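Local coordinates for chitin oligosaccharide binding protein NagB2 (Paenibacillus sp. FPU-7, PDB 7EHU) that binds chitin oligosaccharides of two or three N-acetylglucosamine units and, as a solute-binding protein, probably passes them on to a membrane importer, at residues A[72-77]-A[196-201]; A[200-205]-A[275-280]; A[83-88]-A[109-114]. All blocks are in the same frame, centred on the assembly; numbering follows the deposited sequence.

How the contacts relate
Contacts 1 and 2 lie next to each other, their centres 11 Å apart, and both line the sugar cleft. They share Ile-200 and Asn-201 of helix 197-212, touch the NAG units of chains B and C, and meet through Trp-198 and Trp-277. Contact 3 is remote: its centre is about 21 Å from that of contact 1 and 28 Å from that of contact 2. Helix 73-86 nevertheless joins it to contact 1, the start of the helix facing the sugar and its end packing in contact 3. In sequence, contact 3 falls inside the chain length spanned by contact 1, and contact 2 begins where contact 1 ends. One helix thus runs from binding site to periphery.

Contact 1 (A[72-77]-A[196-201]); sequences EDTVNR and DGWAIN. With NAG (2-acetamido-2-deoxy-beta-D-glucopyranose), chain B; NAG (2-acetamido-2-deoxy-beta-D-glucopyranose), chain C.
Thr-74 and Trp-198 meet across the cleft of a periplasmic-binding-protein-like fold, where helices 73-86 and 197-212 bring their first turns to the bound chitin oligosaccharide. The methyl CG2 of Thr-74 approaches CD1 of Trp-198 at 3.7 Å, the two side chains roughly perpendicular. The same methyl lies 3.7 Å from C8 of the NAG in chain B, and that acetyl group also packs against Asp-73 and the indole. The amide N2 of this sugar sits over one face of Trp-198, 3.4 Å above the plane and displaced toward the rim, so the acetamido group packs on the flat side of the indole. On the next sugar, O6 of the chain C NAG donates to Asp-73 OD2 at 2.7 Å, while Arg-77 brings NH1 to 3.0 Å from O3 of the chain B unit.

No direct hydrogen bond joins the two segments; water supplies the polar link. Water 1, in the indole plane at its edge, accepts from Trp-198 NE1 at 2.9 Å and lies within donating distance of both Asp-73 OD1 and Asp-196 OD1. These two carboxylate oxygens are 4.9 Å apart, and the intervening water probably eases their like charge. Water 2 joins Thr-74 OG1 to Asp-196 OD1.

A second shell sets these groups. Arg-40 forms a salt bridge with Asp-73 OD2, Asp-101 and Asp-389 hold Arg-77, and Tyr-257 N binds Asp-196 OD2. The Asp-73 carboxylate is folded back over its own backbone, which lets OD1 accept from Thr-74 N in a bent bond of 2.7 Å, with an N-H...O angle of 137°. The hydrogen arrives on the anti side of OD1, 30° out of the carboxylate plane.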
loop_
_atom_site.group_PDB
_atom_site.type_symbol
_atom_site.label_atom_id
_atom_site.label_comp_id
_atom_site.label_asym_id
_atom_site.label_seq_id
_atom_site.Cartn_x
_atom_site.Cartn_y
_atom_site.Cartn_z
ATOM N N GLU A 72 4.954 11.687 7.666
ATOM C CA GLU A 72 5.333 10.796 6.582
ATOM C C GLU A 72 4.900 9.367 6.869
ATOM O O GLU A 72 4.973 8.903 8.002
ATOM C CB GLU A 72 6.865 10.783 6.440
ATOM C CG GLU A 72 7.594 12.098 6.236
ATOM C CD GLU A 72 9.053 11.982 6.660
ATOM O OE1 GLU A 72 9.780 11.204 6.006
ATOM O OE2 GLU A 72 9.465 12.636 7.661
ATOM N N ASP A 73 4.504 8.658 5.811
ATOM C CA ASP A 73 3.985 7.298 5.899
ATOM C C ASP A 73 4.813 6.389 6.811
ATOM O O ASP A 73 4.286 5.818 7.780
ATOM C CB ASP A 73 3.779 6.710 4.481
ATOM C CG ASP A 73 5.017 6.770 3.547
ATOM O OD1 ASP A 73 6.135 7.139 3.933
ATOM O OD2 ASP A 73 4.807 6.458 2.341
ATOM N N THR A 74 6.101 6.219 6.517
ATOM C CA THR A 74 6.892 5.260 7.289
ATOM C C THR A 74 7.039 5.711 8.739
ATOM O O THR A 74 6.983 4.891 9.670
ATOM C CB THR A 74 8.295 5.083 6.695
ATOM O OG1 THR A 74 8.924 6.358 6.641
ATOM C CG2 THR A 74 8.248 4.448 5.307
ATOM N N VAL A 75 7.230 7.014 8.946
ATOM C CA VAL A 75 7.415 7.547 10.289
ATOM C C VAL A 75 6.153 7.327 11.111
ATOM O O VAL A 75 6.222 6.878 12.261
ATOM C CB VAL A 75 7.796 9.037 10.205
ATOM C CG1 VAL A 75 7.848 9.675 11.591
ATOM C CG2 VAL A 75 9.139 9.222 9.491
ATOM N N ASN A 76 4.974 7.585 10.529
ATOM C CA ASN A 76 3.748 7.402 11.300
ATOM C C ASN A 76 3.567 5.934 11.678
ATOM O O ASN A 76 3.353 5.600 12.845
ATOM C CB ASN A 76 2.524 7.871 10.528
ATOM C CG ASN A 76 1.280 7.715 11.333
ATOM O OD1 ASN A 76 1.237 8.181 12.465
ATOM N ND2 ASN A 76 0.290 6.983 10.813
ATOM N N ARG A 77 3.597 5.045 10.676
ATOM C CA ARG A 77 3.234 3.658 10.934
ATOM C C ARG A 77 4.228 2.974 11.847
ATOM O O ARG A 77 3.846 2.220 12.750
ATOM C CB ARG A 77 3.146 2.890 9.623
ATOM C CG ARG A 77 2.607 1.479 9.756
ATOM C CD ARG A 77 2.599 0.759 8.461
ATOM N NE ARG A 77 1.969 -0.532 8.614
ATOM C CZ ARG A 77 1.747 -1.382 7.618
ATOM N NH1 ARG A 77 2.178 -1.062 6.396
ATOM N NH2 ARG A 77 1.097 -2.512 7.814
ATOM N N ASP A 196 12.947 3.560 3.302
ATOM C CA ASP A 196 11.944 3.197 2.316
ATOM C C ASP A 196 12.095 1.767 1.792
ATOM O O ASP A 196 11.685 1.477 0.665
ATOM C CB ASP A 196 11.914 4.203 1.169
ATOM C CG ASP A 196 11.343 5.542 1.585
ATOM O OD1 ASP A 196 10.561 5.583 2.553
ATOM O OD2 ASP A 196 11.565 6.528 0.860
ATOM N N GLY A 197 12.622 0.855 2.615
ATOM C CA GLY A 197 12.719 -0.541 2.213
ATOM C C GLY A 197 11.392 -1.176 1.837
ATOM O O GLY A 197 11.362 -2.134 1.050
ATOM N N TRP A 198 10.285 -0.660 2.376
ATOM C CA TRP A 198 8.970 -1.199 2.045
ATOM C C TRP A 198 8.715 -1.141 0.539
ATOM O O TRP A 198 7.958 -1.961 0.001
ATOM C CB TRP A 198 7.873 -0.440 2.799
ATOM C CG TRP A 198 7.540 0.904 2.219
ATOM C CD1 TRP A 198 8.150 2.098 2.495
ATOM C CD2 TRP A 198 6.542 1.183 1.225
ATOM N NE1 TRP A 198 7.592 3.094 1.736
ATOM C CE2 TRP A 198 6.603 2.558 0.952
ATOM C CE3 TRP A 198 5.596 0.392 0.539
ATOM C CZ2 TRP A 198 5.735 3.165 0.063
ATOM C CZ3 TRP A 198 4.763 0.996 -0.347
ATOM C CH2 TRP A 198 4.839 2.366 -0.587
ATOM N N ALA A 199 9.312 -0.172 -0.158
ATOM C CA ALA A 199 9.100 -0.070 -1.602
ATOM C C ALA A 199 9.729 -1.249 -2.336
ATOM O O ALA A 199 9.172 -1.739 -3.329
ATOM C CB ALA A 199 9.670 1.248 -2.106
ATOM N N ILE A 200 10.895 -1.706 -1.869
ATOM C CA ILE A 200 11.476 -2.942 -2.389
ATOM C C ILE A 200 10.560 -4.110 -2.068
ATOM O O ILE A 200 10.359 -5.011 -2.889
ATOM C CB ILE A 200 12.883 -3.168 -1.814
ATOM C CG1 ILE A 200 13.846 -2.035 -2.175
ATOM C CG2 ILE A 200 13.455 -4.500 -2.319
ATOM C CD1 ILE A 200 15.079 -1.976 -1.261
ATOM N N ASN A 201 9.995 -4.114 -0.863
ATOM C CA ASN A 201 9.136 -5.215 -0.456
ATOM C C ASN A 201 7.866 -5.333 -1.282
ATOM O O ASN A 201 7.281 -6.418 -1.323
ATOM C CB ASN A 201 8.812 -5.151 1.035
ATOM C CG ASN A 201 9.975 -5.622 1.904
ATOM O OD1 ASN A 201 10.864 -6.338 1.449
ATOM N ND2 ASN A 201 9.946 -5.238 3.169
HETATM C C1 NAG B . 1.477 1.222 1.753
HETATM C C2 NAG B . 2.364 0.725 2.868
HETATM C C3 NAG B . 2.772 -0.727 2.626
HETATM C C4 NAG B . 1.538 -1.594 2.403
HETATM C C5 NAG B . 0.672 -1.007 1.293
HETATM C C6 NAG B . -0.628 -1.755 1.083
HETATM C C7 NAG B . 3.737 2.303 4.143
HETATM C C8 NAG B . 5.016 3.095 4.179
HETATM N N2 NAG B . 3.536 1.565 3.050
HETATM O O3 NAG B . 3.515 -1.173 3.755
HETATM O O4 NAG B . 1.886 -2.920 2.018
HETATM O O5 NAG B . 0.353 0.358 1.610
HETATM O O6 NAG B . -1.432 -1.754 2.253
HETATM O O7 NAG B . 2.929 2.321 5.072
HETATM C C1 NAG C . -1.233 5.630 0.640
HETATM C C2 NAG C . -1.981 4.313 0.749
HETATM C C3 NAG C . -1.198 3.309 1.591
HETATM C C4 NAG C . 0.258 3.222 1.154
HETATM C C5 NAG C . 0.839 4.628 1.103
HETATM C C6 NAG C . 2.267 4.696 0.622
HETATM C C7 NAG C . -4.446 4.577 0.662
HETATM C C8 NAG C . -5.670 4.845 1.477
HETATM N N2 NAG C . -3.293 4.530 1.344
HETATM O O3 NAG C . -1.853 2.056 1.475
HETATM O O4 NAG C . 0.998 2.485 2.122
HETATM O O5 NAG C . 0.062 5.411 0.189
HETATM O O6 NAG C . 2.764 6.028 0.696
HETATM O O7 NAG C . -4.506 4.392 -0.550
HETATM O O HOH W 1 7.751 6.010 1.767
HETATM O O HOH W 2 10.389 6.951 4.626
#

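Contact 2 (A[200-205]-A[275-280]); sequences INMLAN and GSWATS. With NAG (2-acetamido-2-deoxy-beta-D-glucopyranose), chain D; NAG (2-acetamido-2-deoxy-beta-D-glucopyranose), chain C; NAG (2-acetamido-2-deoxy-beta-D-glucopyranose), chain B.
Met-202 and Trp-277 make the apolar part of this buried contact, which joins helix 197-212 to the turn that follows strand 271-275. The sulfur SD lies 4.1 Å from Trp-277 CZ2 and 5.2 Å from the centroid of the six-membered ring, 69° off its normal, a Met-aromatic contact made obliquely. A bend at the last torsion of Met-202 (chi3 -80°) turns its methyl aside and leaves the sulfur to do the touching. SD also comes within 3.9 Å of Gly-275 N.

The indole is sandwiched between Gly-275 and the middle sugar, which limits its tilt. CA of Gly-275 lies 3.5 Å above one face, toward the rim, at a position where a side chain would collide with the ring; C4 of the chain C NAG lies 3.8 Å from the opposite face, over its centre. At one end of the indole CH2 lies 3.7 Å from O5 of the chain B NAG, and at the other CD1 approaches O3 of the chain D unit.

Two polar bonds complete the site. The backbone O of Trp-277 accepts from N2 of the chain D NAG at 3.1 Å, nearly straight at 170°, and NE1 is hydrogen-bonded to Tyr-257 OH. With an alanine here that backbone bond could persist, but the middle sugar would probably lose its flat support, and Met-202 SD and Tyr-257 OH would be left without their indole partner.

One tryptophan thus lies beneath the central sugar and borders both its neighbours, the aromatic platform characteristic of carbohydrate-binding sites.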
loop_
_atom_site.group_PDB
_atom_site.type_symbol
_atom_site.label_atom_id
_atom_site.label_comp_id
_atom_site.label_asym_id
_atom_site.label_seq_id
_atom_site.Cartn_x
_atom_site.Cartn_y
_atom_site.Cartn_z
ATOM N N ILE A 200 10.895 -1.706 -1.869
ATOM C CA ILE A 200 11.476 -2.942 -2.389
ATOM C C ILE A 200 10.560 -4.110 -2.068
ATOM O O ILE A 200 10.359 -5.011 -2.889
ATOM C CB ILE A 200 12.883 -3.168 -1.814
ATOM C CG1 ILE A 200 13.846 -2.035 -2.175
ATOM C CG2 ILE A 200 13.455 -4.500 -2.319
ATOM C CD1 ILE A 200 15.079 -1.976 -1.261
ATOM N N ASN A 201 9.995 -4.114 -0.863
ATOM C CA ASN A 201 9.136 -5.215 -0.456
ATOM C C ASN A 201 7.866 -5.333 -1.282
ATOM O O ASN A 201 7.281 -6.418 -1.323
ATOM C CB ASN A 201 8.812 -5.151 1.035
ATOM C CG ASN A 201 9.975 -5.622 1.904
ATOM O OD1 ASN A 201 10.864 -6.338 1.449
ATOM N ND2 ASN A 201 9.946 -5.238 3.169
ATOM N N MET A 202 7.415 -4.267 -1.940
ATOM C CA MET A 202 6.277 -4.436 -2.849
ATOM C C MET A 202 6.623 -5.461 -3.912
ATOM O O MET A 202 5.877 -6.412 -4.169
ATOM C CB MET A 202 5.949 -3.098 -3.521
ATOM C CG MET A 202 5.278 -2.090 -2.597
ATOM S SD MET A 202 4.482 -0.732 -3.515
ATOM C CE MET A 202 5.939 0.272 -3.861
ATOM N N LEU A 203 7.779 -5.280 -4.534
ATOM C CA LEU A 203 8.228 -6.191 -5.571
ATOM C C LEU A 203 8.575 -7.549 -4.997
ATOM O O LEU A 203 8.213 -8.580 -5.571
ATOM C CB LEU A 203 9.424 -5.569 -6.284
ATOM C CG LEU A 203 9.988 -6.362 -7.458
ATOM C CD1 LEU A 203 8.925 -6.649 -8.515
ATOM C CD2 LEU A 203 11.167 -5.616 -8.078
ATOM N N ALA A 204 9.273 -7.566 -3.862
ATOM C CA ALA A 204 9.636 -8.831 -3.240
ATOM C C ALA A 204 8.402 -9.650 -2.904
ATOM O O ALA A 204 8.391 -10.870 -3.104
ATOM C CB ALA A 204 10.462 -8.577 -1.979
ATOM N N ASN A 205 7.359 -8.999 -2.383
ATOM C CA ASN A 205 6.153 -9.712 -1.969
ATOM C C ASN A 205 5.448 -10.346 -3.152
ATOM O O ASN A 205 5.105 -11.535 -3.099
ATOM C CB ASN A 205 5.441 -8.871 -0.888
ATOM C CG ASN A 205 4.082 -9.366 -0.387
ATOM O OD1 ASN A 205 3.189 -8.575 -0.065
ATOM N ND2 ASN A 205 3.835 -10.666 -0.535
ATOM N N GLY A 275 1.775 0.620 -5.950
ATOM C CA GLY A 275 0.372 0.557 -5.664
ATOM C C GLY A 275 -0.438 1.543 -6.470
ATOM O O GLY A 275 0.074 2.534 -6.996
ATOM N N SER A 276 -1.739 1.276 -6.541
ATOM C CA SER A 276 -2.623 2.063 -7.396
ATOM C C SER A 276 -2.812 3.470 -6.880
ATOM O O SER A 276 -3.277 4.332 -7.635
ATOM C CB SER A 276 -3.927 1.331 -7.661
ATOM O OG SER A 276 -4.497 0.841 -6.467
ATOM N N TRP A 277 -2.405 3.736 -5.641
ATOM C CA TRP A 277 -2.401 5.094 -5.087
ATOM C C TRP A 277 -1.350 5.989 -5.736
ATOM O O TRP A 277 -1.351 7.196 -5.476
ATOM C CB TRP A 277 -2.169 5.015 -3.552
ATOM C CG TRP A 277 -0.816 4.414 -3.251
ATOM C CD1 TRP A 277 0.408 5.016 -3.398
ATOM C CD2 TRP A 277 -0.537 3.070 -2.826
ATOM N NE1 TRP A 277 1.421 4.141 -3.111
ATOM C CE2 TRP A 277 0.865 2.936 -2.756
ATOM C CE3 TRP A 277 -1.339 1.974 -2.500
ATOM C CZ2 TRP A 277 1.474 1.742 -2.390
ATOM C CZ3 TRP A 277 -0.734 0.794 -2.129
ATOM C CH2 TRP A 277 0.660 0.688 -2.066
ATOM N N ALA A 278 -0.502 5.432 -6.605
ATOM C CA ALA A 278 0.501 6.215 -7.323
ATOM C C ALA A 278 -0.039 6.821 -8.611
ATOM O O ALA A 278 0.649 7.634 -9.232
ATOM C CB ALA A 278 1.697 5.318 -7.684
ATOM N N THR A 279 -1.246 6.428 -9.048
ATOM C CA THR A 279 -1.723 6.824 -10.373
ATOM C C THR A 279 -1.703 8.331 -10.573
ATOM O O THR A 279 -1.326 8.812 -11.648
ATOM C CB THR A 279 -3.122 6.263 -10.621
ATOM O OG1 THR A 279 -3.021 4.849 -10.702
ATOM C CG2 THR A 279 -3.736 6.799 -11.917
ATOM N N SER A 280 -2.145 9.095 -9.568
ATOM C CA SER A 280 -2.236 10.539 -9.764
ATOM C C SER A 280 -0.873 11.135 -10.107
ATOM O O SER A 280 -0.782 12.070 -10.908
ATOM C CB SER A 280 -2.795 11.246 -8.529
ATOM O OG SER A 280 -2.002 10.963 -7.391
HETATM C C1 NAG D . -2.307 9.899 -2.259
HETATM C C2 NAG D . -0.851 9.404 -2.218
HETATM C C3 NAG D . -0.776 7.979 -1.683
HETATM C C4 NAG D . -1.659 7.773 -0.457
HETATM C C5 NAG D . -3.028 8.408 -0.645
HETATM C C6 NAG D . -3.887 8.354 0.593
HETATM C C7 NAG D . 0.696 10.251 -3.962
HETATM C C8 NAG D . 1.105 10.118 -5.407
HETATM N N2 NAG D . -0.293 9.444 -3.561
HETATM O O1 NAG D . -2.359 11.234 -2.624
HETATM O O3 NAG D . 0.593 7.681 -1.413
HETATM O O4 NAG D . -1.938 6.378 -0.339
HETATM O O5 NAG D . -2.880 9.783 -1.002
HETATM O O6 NAG D . -3.180 8.786 1.741
HETATM O O7 NAG D . 1.255 11.030 -3.188
HETATM C C1 NAG C . -1.233 5.630 0.640
HETATM C C2 NAG C . -1.981 4.313 0.749
HETATM C C3 NAG C . -1.198 3.309 1.591
HETATM C C4 NAG C . 0.258 3.222 1.154
HETATM C C5 NAG C . 0.839 4.628 1.103
HETATM C C6 NAG C . 2.267 4.696 0.622
HETATM C C7 NAG C . -4.446 4.577 0.662
HETATM C C8 NAG C . -5.670 4.845 1.477
HETATM N N2 NAG C . -3.293 4.530 1.344
HETATM O O3 NAG C . -1.853 2.056 1.475
HETATM O O4 NAG C . 0.998 2.485 2.122
HETATM O O5 NAG C . 0.062 5.411 0.189
HETATM O O6 NAG C . 2.764 6.028 0.696
HETATM O O7 NAG C . -4.506 4.392 -0.550
HETATM C C1 NAG B . 1.477 1.222 1.753
HETATM C C2 NAG B . 2.364 0.725 2.868
HETATM C C3 NAG B . 2.772 -0.727 2.626
HETATM C C4 NAG B . 1.538 -1.594 2.403
HETATM C C5 NAG B . 0.672 -1.007 1.293
HETATM C C6 NAG B . -0.628 -1.755 1.083
HETATM C C7 NAG B . 3.737 2.303 4.143
HETATM C C8 NAG B . 5.016 3.095 4.179
HETATM N N2 NAG B . 3.536 1.565 3.050
HETATM O O3 NAG B . 3.515 -1.173 3.755
HETATM O O4 NAG B . 1.886 -2.920 2.018
HETATM O O5 NAG B . 0.353 0.358 1.610
HETATM O O6 NAG B . -1.432 -1.754 2.253
HETATM O O7 NAG B . 2.929 2.321 5.072
#

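Contact 3 (A[83-88]-A[109-114]); sequences AEMAAG and GHLLPL
Met-85 and His-110 form a partly buried contact between two helix ends, far from the sugar cleft: segment 83-88 finishes helix 73-86, and segment 109-114 leaves helix 100-107. Both helices close in Schellman motifs, at Gly-88 and Gly-109, each with positive phi.

The side chains of Met-85 and His-110 run antiparallel alongside one another. SD of Met-85 touches His-110 CB at 3.5 Å and stands 4.8 Å from the imidazole centroid, 61° off the ring normal, an oblique sulfur-aromatic approach. Bending of the methionine at its second torsion (chi2 -68°) lets the chain run on past the histidine, so that CE reaches Leu-111 CD2 at 3.7 Å.

The imidazole itself is laid against the turn. CA of Gly-88 sits over one of its faces, 3.5 Å from CE1, and a side chain at this glycine would press tightly on the ring. NE2 of His-110 is 3.3 Å from Met-85 O, but the angle is too poor for a hydrogen bond; that oxygen instead accepts from Gly-88 N at 2.9 Å. The other ring nitrogen, ND1, is hydrogen-bonded to NE2 of His-323.

Around this meeting point, Met-85 and Leu-111 both pack on Phe-94 of strand 93-97 and Tyr-105 of helix 100-107, and Leu-111 also touches Tyr-140 of strand 138-154.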
loop_
_atom_site.group_PDB
_atom_site.type_symbol
_atom_site.label_atom_id
_atom_site.label_comp_id
_atom_site.label_asym_id
_atom_site.label_seq_id
_atom_site.Cartn_x
_atom_site.Cartn_y
_atom_site.Cartn_z
ATOM N N ALA A 83 4.682 4.240 18.872
ATOM C CA ALA A 83 5.096 4.687 20.196
ATOM C C ALA A 83 3.914 5.213 20.992
ATOM O O ALA A 83 3.814 4.977 22.200
ATOM C CB ALA A 83 6.161 5.771 20.044
ATOM N N GLU A 84 3.014 5.940 20.340
ATOM C CA GLU A 84 1.827 6.452 21.007
ATOM C C GLU A 84 0.929 5.319 21.489
ATOM O O GLU A 84 0.401 5.360 22.616
ATOM C CB GLU A 84 1.091 7.359 20.029
ATOM C CG GLU A 84 1.766 8.696 19.824
ATOM C CD GLU A 84 1.345 9.404 18.548
ATOM O OE1 GLU A 84 1.675 10.606 18.426
ATOM O OE2 GLU A 84 0.733 8.782 17.640
ATOM N N MET A 85 0.789 4.275 20.673
ATOM C CA MET A 85 0.010 3.104 21.067
ATOM C C MET A 85 0.672 2.377 22.236
ATOM O O MET A 85 -0.017 1.934 23.156
ATOM C CB MET A 85 -0.161 2.165 19.869
ATOM C CG MET A 85 -1.181 2.666 18.853
ATOM S SD MET A 85 -2.836 2.619 19.553
ATOM C CE MET A 85 -3.809 3.098 18.114
ATOM N N ALA A 86 2.002 2.251 22.212
ATOM C CA ALA A 86 2.709 1.609 23.313
ATOM C C ALA A 86 2.418 2.320 24.626
ATOM O O ALA A 86 2.346 1.687 25.684
ATOM C CB ALA A 86 4.213 1.549 23.030
ATOM N N ALA A 87 2.276 3.640 24.573
ATOM C CA ALA A 87 1.991 4.476 25.726
ATOM C C ALA A 87 0.506 4.562 26.042
ATOM O O ALA A 87 0.121 5.244 27.005
ATOM C CB ALA A 87 2.527 5.888 25.487
ATOM N N GLY A 88 -0.350 3.919 25.245
ATOM C CA GLY A 88 -1.782 4.014 25.465
ATOM C C GLY A 88 -2.366 5.378 25.193
ATOM O O GLY A 88 -3.440 5.697 25.712
ATOM N N GLY A 109 -6.507 -2.817 23.448
ATOM C CA GLY A 109 -7.630 -2.029 23.907
ATOM C C GLY A 109 -7.623 -0.577 23.484
ATOM O O GLY A 109 -8.350 0.219 24.085
ATOM N N HIS A 110 -6.864 -0.208 22.445
ATOM C CA HIS A 110 -6.690 1.188 22.089
ATOM C C HIS A 110 -7.531 1.650 20.917
ATOM O O HIS A 110 -7.484 2.837 20.592
ATOM C CB HIS A 110 -5.235 1.485 21.791
ATOM C CG HIS A 110 -4.353 1.227 22.958
ATOM N ND1 HIS A 110 -4.712 1.582 24.242
ATOM C CD2 HIS A 110 -3.146 0.629 23.047
ATOM C CE1 HIS A 110 -3.761 1.204 25.074
ATOM N NE2 HIS A 110 -2.799 0.623 24.376
ATOM N N LEU A 111 -8.295 0.758 20.288
ATOM C CA LEU A 111 -9.106 1.085 19.114
ATOM C C LEU A 111 -10.591 1.065 19.443
ATOM O O LEU A 111 -11.085 0.117 20.059
ATOM C CB LEU A 111 -8.842 0.109 17.964
ATOM C CG LEU A 111 -7.415 0.077 17.424
ATOM C CD1 LEU A 111 -7.321 -0.836 16.201
ATOM C CD2 LEU A 111 -6.907 1.478 17.058
ATOM N N LEU A 112 -11.300 2.100 19.006
ATOM C CA LEU A 112 -12.746 2.186 19.211
ATOM C C LEU A 112 -13.457 1.154 18.349
ATOM O O LEU A 112 -13.281 1.175 17.128
ATOM C CB LEU A 112 -13.207 3.597 18.828
ATOM C CG LEU A 112 -14.650 3.971 19.173
ATOM C CD1 LEU A 112 -14.807 4.153 20.677
ATOM C CD2 LEU A 112 -15.067 5.231 18.433
ATOM N N PRO A 113 -14.282 0.261 18.914
ATOM C CA PRO A 113 -15.102 -0.604 18.057
ATOM C C PRO A 113 -16.196 0.226 17.396
ATOM O O PRO A 113 -16.820 1.091 18.019
ATOM C CB PRO A 113 -15.659 -1.654 19.028
ATOM C CG PRO A 113 -15.647 -0.994 20.340
ATOM C CD PRO A 113 -14.495 -0.013 20.341
ATOM N N LEU A 114 -16.427 -0.045 16.111
ATOM C CA LEU A 114 -17.248 0.827 15.275
ATOM C C LEU A 114 -18.598 0.244 14.869
ATOM O O LEU A 114 -19.367 0.937 14.200
ATOM C CB LEU A 114 -16.481 1.209 14.008
ATOM C CG LEU A 114 -15.147 1.905 14.238
ATOM C CD1 LEU A 114 -14.453 2.205 12.940
ATOM C CD2 LEU A 114 -15.331 3.176 15.043
#